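Local coordinates for d-3-phosphoglycerate dehydrogenase oxidoreductase protein (Ralstonia solanacearum, PDB 3GG9) that probably oxidises D-3-phosphoglycerate with NAD, as a member of the D-isomer specific 2-hydroxyacid dehydrogenase family, at residues W116-Y129 against F152-G164. Residues are numbered along the deposited sequence; the frame is centred on the assembly and turned at random. Where two conformers were deposited one is given.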
ATOM      1  N   TRP A 116       1.423   7.210  -2.961  1.00 19.72           N
ATOM      2  CA  TRP A 116       2.371   6.434  -2.173  1.00 21.90           C
ATOM      3  C   TRP A 116       1.849   5.072  -1.776  1.00 12.79           C
ATOM      4  O   TRP A 116       2.614   4.125  -1.703  1.00 21.44           O
ATOM      5  CB  TRP A 116       2.789   7.199  -0.895  1.00 17.07           C
ATOM      6  CG  TRP A 116       4.150   6.744  -0.492  1.00 22.77           C
ATOM      7  CD1 TRP A 116       4.469   5.930   0.546  1.00 22.67           C
ATOM      8  CD2 TRP A 116       5.375   7.005  -1.194  1.00 23.26           C
ATOM      9  NE1 TRP A 116       5.841   5.699   0.568  1.00 23.95           N
ATOM     10  CE2 TRP A 116       6.409   6.350  -0.496  1.00 25.52           C
ATOM     11  CE3 TRP A 116       5.696   7.751  -2.338  1.00 22.13           C
ATOM     12  CZ2 TRP A 116       7.746   6.407  -0.912  1.00 20.37           C
ATOM     13  CZ3 TRP A 116       7.020   7.803  -2.755  1.00 24.09           C
ATOM     14  CH2 TRP A 116       8.026   7.147  -2.043  1.00 19.01           C
ATOM     15  N   ALA A 117       0.549   4.981  -1.531  1.00 15.07           N
ATOM     16  CA  ALA A 117      -0.098   3.717  -1.205  1.00 17.43           C
ATOM     17  C   ALA A 117       0.093   2.770  -2.384  1.00 23.46           C
ATOM     18  O   ALA A 117       0.381   1.597  -2.200  1.00 22.97           O
ATOM     19  CB  ALA A 117      -1.611   3.960  -0.932  1.00 16.87           C
ATOM     20  N   LEU A 118      -0.019   3.312  -3.591  1.00 23.11           N
ATOM     21  CA  LEU A 118       0.200   2.523  -4.823  1.00 20.76           C
ATOM     22  C   LEU A 118       1.656   2.133  -5.065  1.00 16.77           C
ATOM     23  O   LEU A 118       1.923   1.034  -5.503  1.00 19.59           O
ATOM     24  CB  LEU A 118      -0.337   3.274  -6.038  1.00 27.71           C
ATOM     25  CG  LEU A 118      -1.846   3.274  -6.247  1.00 31.76           C
ATOM     26  CD1 LEU A 118      -2.175   4.128  -7.458  1.00 30.55           C
ATOM     27  CD2 LEU A 118      -2.349   1.844  -6.437  1.00 26.95           C
ATOM     28  N   VAL A 119       2.590   3.050  -4.806  1.00 20.71           N
ATOM     29  CA  VAL A 119       4.031   2.756  -4.800  1.00 17.64           C
ATOM     30  C   VAL A 119       4.361   1.572  -3.913  1.00 19.31           C
ATOM     31  O   VAL A 119       5.003   0.641  -4.368  1.00 22.44           O
ATOM     32  CB  VAL A 119       4.930   4.004  -4.330  1.00 11.61           C
ATOM     33  CG1 VAL A 119       6.350   3.580  -4.152  1.00 14.55           C
ATOM     34  CG2 VAL A 119       4.849   5.108  -5.346  1.00 16.60           C
ATOM     35  N   MET A 120       3.962   1.642  -2.635  1.00 19.58           N
ATOM     36  CA  MET A 120       4.175   0.557  -1.678  1.00 15.92           C
ATOM     37  C   MET A 120       3.422  -0.736  -2.050  1.00 28.96           C
ATOM     38  O   MET A 120       3.983  -1.830  -1.962  1.00 23.39           O
ATOM     39  CB  MET A 120       3.847   1.049  -0.270  1.00 24.63           C
ATOM     40  CG  MET A 120       4.736   2.243   0.066  1.00 21.46           C
ATOM     41  SD  MET A 120       4.951   2.471   1.822  1.00 23.33           S
ATOM     42  CE  MET A 120       6.380   1.390   1.997  1.00 25.10           C
ATOM     43  N   ALA A 121       2.182  -0.595  -2.511  1.00 24.58           N
ATOM     44  CA  ALA A 121       1.367  -1.750  -2.867  1.00 23.52           C
ATOM     45  C   ALA A 121       2.026  -2.466  -4.030  1.00 19.95           C
ATOM     46  O   ALA A 121       2.216  -3.669  -3.971  1.00 24.07           O
ATOM     47  CB  ALA A 121      -0.060  -1.325  -3.209  1.00 19.77           C
ATOM     48  N   ALA A 122       2.438  -1.710  -5.047  1.00 21.88           N
ATOM     49  CA  ALA A 122       3.111  -2.291  -6.227  1.00 20.37           C
ATOM     50  C   ALA A 122       4.490  -2.874  -5.898  1.00 27.34           C
ATOM     51  O   ALA A 122       4.779  -4.032  -6.200  1.00 21.56           O
ATOM     52  CB  ALA A 122       3.193  -1.243  -7.347  1.00 18.14           C
ATOM     53  N   GLN A 123       5.337  -2.112  -5.209  1.00 20.15           N
ATOM     54  CA  GLN A 123       6.694  -2.623  -4.940  1.00 17.28           C
ATOM     55  C   GLN A 123       6.711  -3.866  -4.052  1.00 16.18           C
ATOM     56  O   GLN A 123       7.679  -4.635  -4.070  1.00 24.13           O
ATOM     57  CB  GLN A 123       7.596  -1.533  -4.312  1.00 19.58           C
ATOM     58  CG  GLN A 123       8.054  -0.433  -5.292  1.00 21.82           C
ATOM     59  CD  GLN A 123       8.769  -0.992  -6.553  1.00 31.68           C
ATOM     60  OE1 GLN A 123       8.150  -1.624  -7.412  1.00 30.00           O
ATOM     61  NE2 GLN A 123      10.066  -0.754  -6.649  1.00 23.19           N
ATOM     62  N   ARG A 124       5.656  -4.055  -3.255  1.00 16.26           N
ATOM     63  CA  ARG A 124       5.595  -5.235  -2.401  1.00 16.33           C
ATOM     64  C   ARG A 124       4.628  -6.280  -2.915  1.00 17.94           C
ATOM     65  O   ARG A 124       4.377  -7.289  -2.230  1.00 25.08           O
ATOM     66  CB  ARG A 124       5.281  -4.893  -0.940  1.00 16.93           C
ATOM     67  CG  ARG A 124       6.458  -4.175  -0.186  1.00 22.91           C
ATOM     68  CD  ARG A 124       7.819  -4.918  -0.320  1.00 18.48           C
ATOM     69  NE  ARG A 124       7.955  -6.046   0.612  1.00 21.52           N
ATOM     70  CZ  ARG A 124       8.578  -5.997   1.788  1.00 28.47           C
ATOM     71  NH1 ARG A 124       9.127  -4.860   2.218  1.00 26.17           N
ATOM     72  NH2 ARG A 124       8.629  -7.094   2.538  1.00 25.31           N
ATOM     73  N   ARG A 125       4.083  -6.014  -4.093  1.00 20.36           N
ATOM     74  CA  ARG A 125       3.149  -6.940  -4.800  1.00 17.95           C
ATOM     75  C   ARG A 125       1.949  -7.328  -3.953  1.00 25.38           C
ATOM     76  O   ARG A 125       1.447  -8.450  -4.013  1.00 24.51           O
ATOM     77  CB  ARG A 125       3.894  -8.158  -5.364  1.00 21.42           C
ATOM     78  CG  ARG A 125       4.887  -7.812  -6.479  1.00 28.60           C
ATOM     79  CD  ARG A 125       6.277  -7.416  -5.954  1.00 25.22           C
ATOM     80  NE  ARG A 125       7.288  -7.361  -7.011  1.00 29.54           N
ATOM     81  CZ  ARG A 125       7.603  -6.282  -7.730  1.00 22.35           C
ATOM     82  NH1 ARG A 125       8.556  -6.370  -8.637  1.00 25.15           N
ATOM     83  NH2 ARG A 125       7.005  -5.111  -7.542  1.00 31.05           N
ATOM     84  N   ILE A 126       1.488  -6.372  -3.153  1.00 23.12           N
ATOM     85  CA  ILE A 126       0.403  -6.618  -2.233  1.00 18.86           C
ATOM     86  C   ILE A 126      -0.916  -7.137  -2.867  1.00 25.72           C
ATOM     87  O   ILE A 126      -1.390  -8.157  -2.405  1.00 24.38           O
ATOM     88  CB  ILE A 126       0.195  -5.450  -1.276  1.00 28.14           C
ATOM     89  CG1 ILE A 126       1.470  -5.294  -0.452  1.00 27.33           C
ATOM     90  CG2 ILE A 126      -1.062  -5.661  -0.425  1.00 24.08           C
ATOM     91  CD1 ILE A 126       1.363  -4.244   0.604  1.00 45.36           C
ATOM     92  N   PRO A 127      -1.476  -6.466  -3.913  1.00 27.95           N
ATOM     93  CA  PRO A 127      -2.703  -7.018  -4.502  1.00 30.57           C
ATOM     94  C   PRO A 127      -2.528  -8.463  -4.990  1.00 28.11           C
ATOM     95  O   PRO A 127      -3.393  -9.310  -4.726  1.00 30.13           O
ATOM     96  CB  PRO A 127      -2.973  -6.078  -5.687  1.00 24.28           C
ATOM     97  CG  PRO A 127      -2.347  -4.805  -5.289  1.00 30.96           C
ATOM     98  CD  PRO A 127      -1.084  -5.210  -4.597  1.00 24.41           C
ATOM     99  N   GLN A 128      -1.409  -8.737  -5.657  1.00 27.92           N
ATOM    100  CA  GLN A 128      -1.106 -10.074  -6.178  1.00 32.50           C
ATOM    101  C   GLN A 128      -0.980 -11.154  -5.088  1.00 31.21           C
ATOM    102  O   GLN A 128      -1.543 -12.231  -5.215  1.00 29.68           O
ATOM    103  CB  GLN A 128       0.149 -10.056  -7.056  1.00 26.72           C
ATOM    104  CG  GLN A 128       0.076  -9.120  -8.277  1.00 26.87           C
ATOM    105  CD  GLN A 128       0.643  -7.727  -8.009  1.00 29.34           C
ATOM    106  OE1 GLN A 128       0.650  -7.239  -6.866  1.00 30.00           O
ATOM    107  NE2 GLN A 128       1.136  -7.088  -9.061  1.00 31.14           N
ATOM    108  N   TYR A 129      -0.250 -10.858  -4.022  1.00 27.87           N
ATOM    109  CA  TYR A 129      -0.083 -11.814  -2.945  1.00 28.10           C
ATOM    110  C   TYR A 129      -1.396 -12.031  -2.195  1.00 28.86           C
ATOM    111  O   TYR A 129      -1.701 -13.157  -1.802  1.00 30.48           O
ATOM    112  CB  TYR A 129       0.957 -11.314  -1.939  1.00 23.99           C
ATOM    113  CG  TYR A 129       2.408 -11.674  -2.178  1.00 25.41           C
ATOM    114  CD1 TYR A 129       2.861 -13.001  -2.088  1.00 21.20           C
ATOM    115  CD2 TYR A 129       3.350 -10.670  -2.393  1.00 18.02           C
ATOM    116  CE1 TYR A 129       4.234 -13.317  -2.268  1.00 20.80           C
ATOM    117  CE2 TYR A 129       4.698 -10.970  -2.569  1.00 17.88           C
ATOM    118  CZ  TYR A 129       5.134 -12.287  -2.499  1.00 22.75           C
ATOM    119  OH  TYR A 129       6.487 -12.518  -2.665  1.00 22.54           O
ATOM    120  N   PHE A 152      11.166 -11.394  -9.938  1.00 31.96           N
ATOM    121  CA  PHE A 152      10.368 -10.181 -10.076  1.00 27.60           C
ATOM    122  C   PHE A 152       9.100 -10.254  -9.229  1.00 28.92           C
ATOM    123  O   PHE A 152       8.516  -9.227  -8.877  1.00 32.83           O
ATOM    124  CB  PHE A 152      10.047  -9.889 -11.549  1.00 30.01           C
ATOM    125  CG  PHE A 152       9.594  -8.477 -11.804  1.00 27.51           C
ATOM    126  CD1 PHE A 152      10.340  -7.391 -11.340  1.00 26.72           C
ATOM    127  CD2 PHE A 152       8.419  -8.235 -12.488  1.00 25.96           C
ATOM    128  CE1 PHE A 152       9.913  -6.081 -11.569  1.00 28.35           C
ATOM    129  CE2 PHE A 152       7.984  -6.935 -12.725  1.00 35.32           C
ATOM    130  CZ  PHE A 152       8.731  -5.853 -12.265  1.00 33.19           C
ATOM    131  N   GLY A 153       8.699 -11.473  -8.876  1.00 30.11           N
ATOM    132  CA  GLY A 153       7.507 -11.711  -8.059  1.00 25.63           C
ATOM    133  C   GLY A 153       7.730 -11.363  -6.591  1.00 32.47           C
ATOM    134  O   GLY A 153       6.784 -11.245  -5.820  1.00 34.68           O
ATOM    135  N   ILE A 154       8.985 -11.178  -6.203  1.00 31.64           N
ATOM    136  CA  ILE A 154       9.372 -10.872  -4.820  0.50 31.35           C
ATOM    137  C   ILE A 154       9.362  -9.364  -4.561  1.00 29.61           C
ATOM    138  O   ILE A 154       9.647  -8.594  -5.467  1.00 28.92           O
ATOM    139  CB  ILE A 154      10.754 -11.562  -4.476  0.50 34.67           C
ATOM    140  CG1 ILE A 154      10.563 -12.651  -3.428  0.50 33.00           C
ATOM    141  CG2 ILE A 154      11.821 -10.612  -3.984  0.50 39.19           C
ATOM    142  CD1 ILE A 154      10.057 -13.931  -4.005  0.50 20.58           C
ATOM    143  N   GLY A 155       9.064  -8.954  -3.329  1.00 25.45           N
ATOM    144  CA  GLY A 155       9.072  -7.546  -2.960  1.00 28.23           C
ATOM    145  C   GLY A 155      10.399  -6.825  -3.141  1.00 30.56           C
ATOM    146  O   GLY A 155      11.466  -7.450  -3.208  1.00 26.91           O
ATOM    147  N   ARG A 156      10.316  -5.504  -3.272  1.00 21.26           N
ATOM    148  CA  ARG A 156      11.483  -4.652  -3.403  1.00 23.37           C
ATOM    149  C   ARG A 156      11.421  -3.541  -2.357  1.00 21.71           C
ATOM    150  O   ARG A 156      10.381  -2.934  -2.135  1.00 25.30           O
ATOM    151  CB  ARG A 156      11.569  -4.049  -4.805  1.00 29.86           C
ATOM    152  CG  ARG A 156      11.191  -5.031  -5.916  1.00 24.91           C
ATOM    153  CD  ARG A 156      11.442  -4.437  -7.301  1.00 33.51           C
ATOM    154  NE  ARG A 156      12.695  -4.901  -7.882  1.00 48.80           N
ATOM    155  CZ  ARG A 156      13.835  -4.224  -7.861  1.00 48.21           C
ATOM    156  NH1 ARG A 156      13.917  -3.024  -7.295  1.00 55.56           N
ATOM    157  NH2 ARG A 156      14.894  -4.759  -8.416  1.00 37.69           N
ATOM    158  N   VAL A 157      12.562  -3.296  -1.735  1.00 22.65           N
ATOM    159  CA  VAL A 157      12.697  -2.278  -0.689  1.00 20.88           C
ATOM    160  C   VAL A 157      12.834  -0.927  -1.400  1.00 25.21           C
ATOM    161  O   VAL A 157      13.367  -0.861  -2.512  1.00 25.90           O
ATOM    162  CB  VAL A 157      13.923  -2.590   0.219  1.00 26.02           C
ATOM    163  CG1 VAL A 157      15.173  -2.574  -0.559  1.00 26.52           C
ATOM    164  CG2 VAL A 157      14.059  -1.638   1.371  1.00 28.08           C
ATOM    165  N   LEU A 158      12.311   0.134  -0.783  1.00 24.13           N
ATOM    166  CA  LEU A 158      12.437   1.478  -1.335  1.00 26.02           C
ATOM    167  C   LEU A 158      13.749   2.128  -0.919  1.00 26.16           C
ATOM    168  O   LEU A 158      14.389   2.787  -1.737  1.00 23.12           O
ATOM    169  CB  LEU A 158      11.258   2.357  -0.915  1.00 20.99           C
ATOM    170  CG  LEU A 158       9.871   1.898  -1.382  1.00 28.80           C
ATOM    171  CD1 LEU A 158       8.811   2.829  -0.788  1.00 27.10           C
ATOM    172  CD2 LEU A 158       9.780   1.925  -2.875  1.00 24.74           C
ATOM    173  N   LYS A 159      14.132   1.949   0.343  1.00 24.20           N
ATOM    174  CA  LYS A 159      15.376   2.547   0.868  1.00 29.16           C
ATOM    175  C   LYS A 159      16.549   2.380  -0.093  1.00 26.82           C
ATOM    176  O   LYS A 159      16.855   1.274  -0.492  1.00 21.66           O
ATOM    177  CB  LYS A 159      15.765   1.958   2.232  1.00 28.67           C
ATOM    178  CG  LYS A 159      17.013   2.640   2.841  1.00 28.55           C
ATOM    179  CD  LYS A 159      17.425   2.056   4.193  1.00 30.26           C
ATOM    180  CE  LYS A 159      18.448   2.960   4.844  1.00 35.92           C
ATOM    181  NZ  LYS A 159      18.996   2.401   6.100  1.00 44.11           N
ATOM    182  N   GLY A 160      17.165   3.493  -0.486  1.00 28.22           N
ATOM    183  CA  GLY A 160      18.379   3.461  -1.293  1.00 30.24           C
ATOM    184  C   GLY A 160      18.135   3.335  -2.783  1.00 30.07           C
ATOM    185  O   GLY A 160      19.084   3.286  -3.555  1.00 30.53           O
ATOM    186  N   GLN A 161      16.861   3.266  -3.181  1.00 27.44           N
ATOM    187  CA  GLN A 161      16.461   3.263  -4.580  1.00 29.67           C
ATOM    188  C   GLN A 161      16.164   4.665  -5.094  1.00 30.83           C
ATOM    189  O   GLN A 161      16.042   5.618  -4.333  1.00 25.66           O
ATOM    190  CB  GLN A 161      15.220   2.392  -4.765  1.00 28.43           C
ATOM    191  CG  GLN A 161      15.445   0.973  -4.339  1.00 36.45           C
ATOM    192  CD  GLN A 161      15.957   0.139  -5.475  1.00 46.52           C
ATOM    193  OE1 GLN A 161      15.178  -0.350  -6.296  1.00 49.27           O
ATOM    194  NE2 GLN A 161      17.281  -0.020  -5.546  1.00 46.68           N
ATOM    195  N   THR A 162      16.069   4.785  -6.407  1.00 18.56           N
ATOM    196  CA  THR A 162      15.813   6.070  -7.039  1.00 23.28           C
ATOM    197  C   THR A 162      14.340   6.303  -7.373  1.00 27.49           C
ATOM    198  O   THR A 162      13.709   5.533  -8.129  1.00 22.45           O
ATOM    199  CB  THR A 162      16.743   6.297  -8.274  1.00 21.64           C
ATOM    200  OG1 THR A 162      18.118   6.271  -7.856  1.00 26.60           O
ATOM    201  CG2 THR A 162      16.468   7.637  -8.928  1.00 17.10           C
ATOM    202  N   LEU A 163      13.810   7.379  -6.802  1.00 20.66           N
ATOM    203  CA  LEU A 163      12.470   7.890  -7.093  1.00 22.27           C
ATOM    204  C   LEU A 163      12.531   9.068  -8.066  1.00 28.06           C
ATOM    205  O   LEU A 163      13.071  10.134  -7.735  1.00 30.09           O
ATOM    206  CB  LEU A 163      11.782   8.325  -5.794  1.00 20.38           C
ATOM    207  CG  LEU A 163      10.394   8.977  -5.902  1.00 28.86           C
ATOM    208  CD1 LEU A 163       9.357   8.011  -6.503  1.00 26.01           C
ATOM    209  CD2 LEU A 163       9.909   9.556  -4.558  1.00 22.00           C
ATOM    210  N   GLY A 164      11.992   8.867  -9.274  1.00 22.57           N
ATOM    211  CA  GLY A 164      11.802   9.951 -10.233  1.00 19.52           C
ATOM    212  C   GLY A 164      10.449  10.646 -10.060  1.00 24.67           C
ATOM    213  O   GLY A 164       9.394   9.997 -10.001  1.00 23.74           O
TER
HETATM  214  O   HOH W   1      12.188   0.139  -5.336  1.00 33.70           O
HETATM  215  O   HOH W   2       9.580  -2.386   0.590  1.00 30.57           O
HETATM  216  O   HOH W   3       7.642 -10.608  -1.405  1.00 28.54           O
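The guanidinium of Arg125 stands over one face of the Phe152 ring, end-on rather than flat, with the two planes 76° apart. Arg125 NH1 meets the ring, 3.2 Å from Phe152 CE1, in a cation-pi contact. Arg156 CG lies over one face of the same guanidinium, toward its rim. At its edge, Arg125 NE and NH1 grip Phe152 O side-on, each at 2.9 Å, through bent bonds. Arg125 NH2 turns back to Ala122 O at 2.8 Å, so three nitrogens fix the group's rotation. A bend at chi2 (87°) carries the chain round to these carbonyls. Leu163 CD2 lies at the edge of the Trp116 indole, 3.8 Å from Trp116 CZ3.

Arg125 has positive phi and closes helix 109-123 in a Schellman motif; it is also the N-cap residue of helix 126-134. The loop at 152-161 runs past this junction into strand 162-166, the first strand in sequence of the parallel sheet of the Rossmann-type NAD-binding domain. Arg156 N bonds to Gln123 O at 2.9 Å. Leu158 packs its two methyls against helix 109-123: Leu158 CD1 reaches Trp116 CZ2 (3.7 Å) and Met120, and CD2 reaches Gln123 CG and Val119. Water bridges Gln123 NE2 to Val157 O and Gln161 OE1. A second water joins Arg124 NH1 to Arg156 O. The Arg124 guanidinium also bonds to Ala110, Ile301 and Gly302 of the second subunit, and Tyr129 OH to Gln12 there.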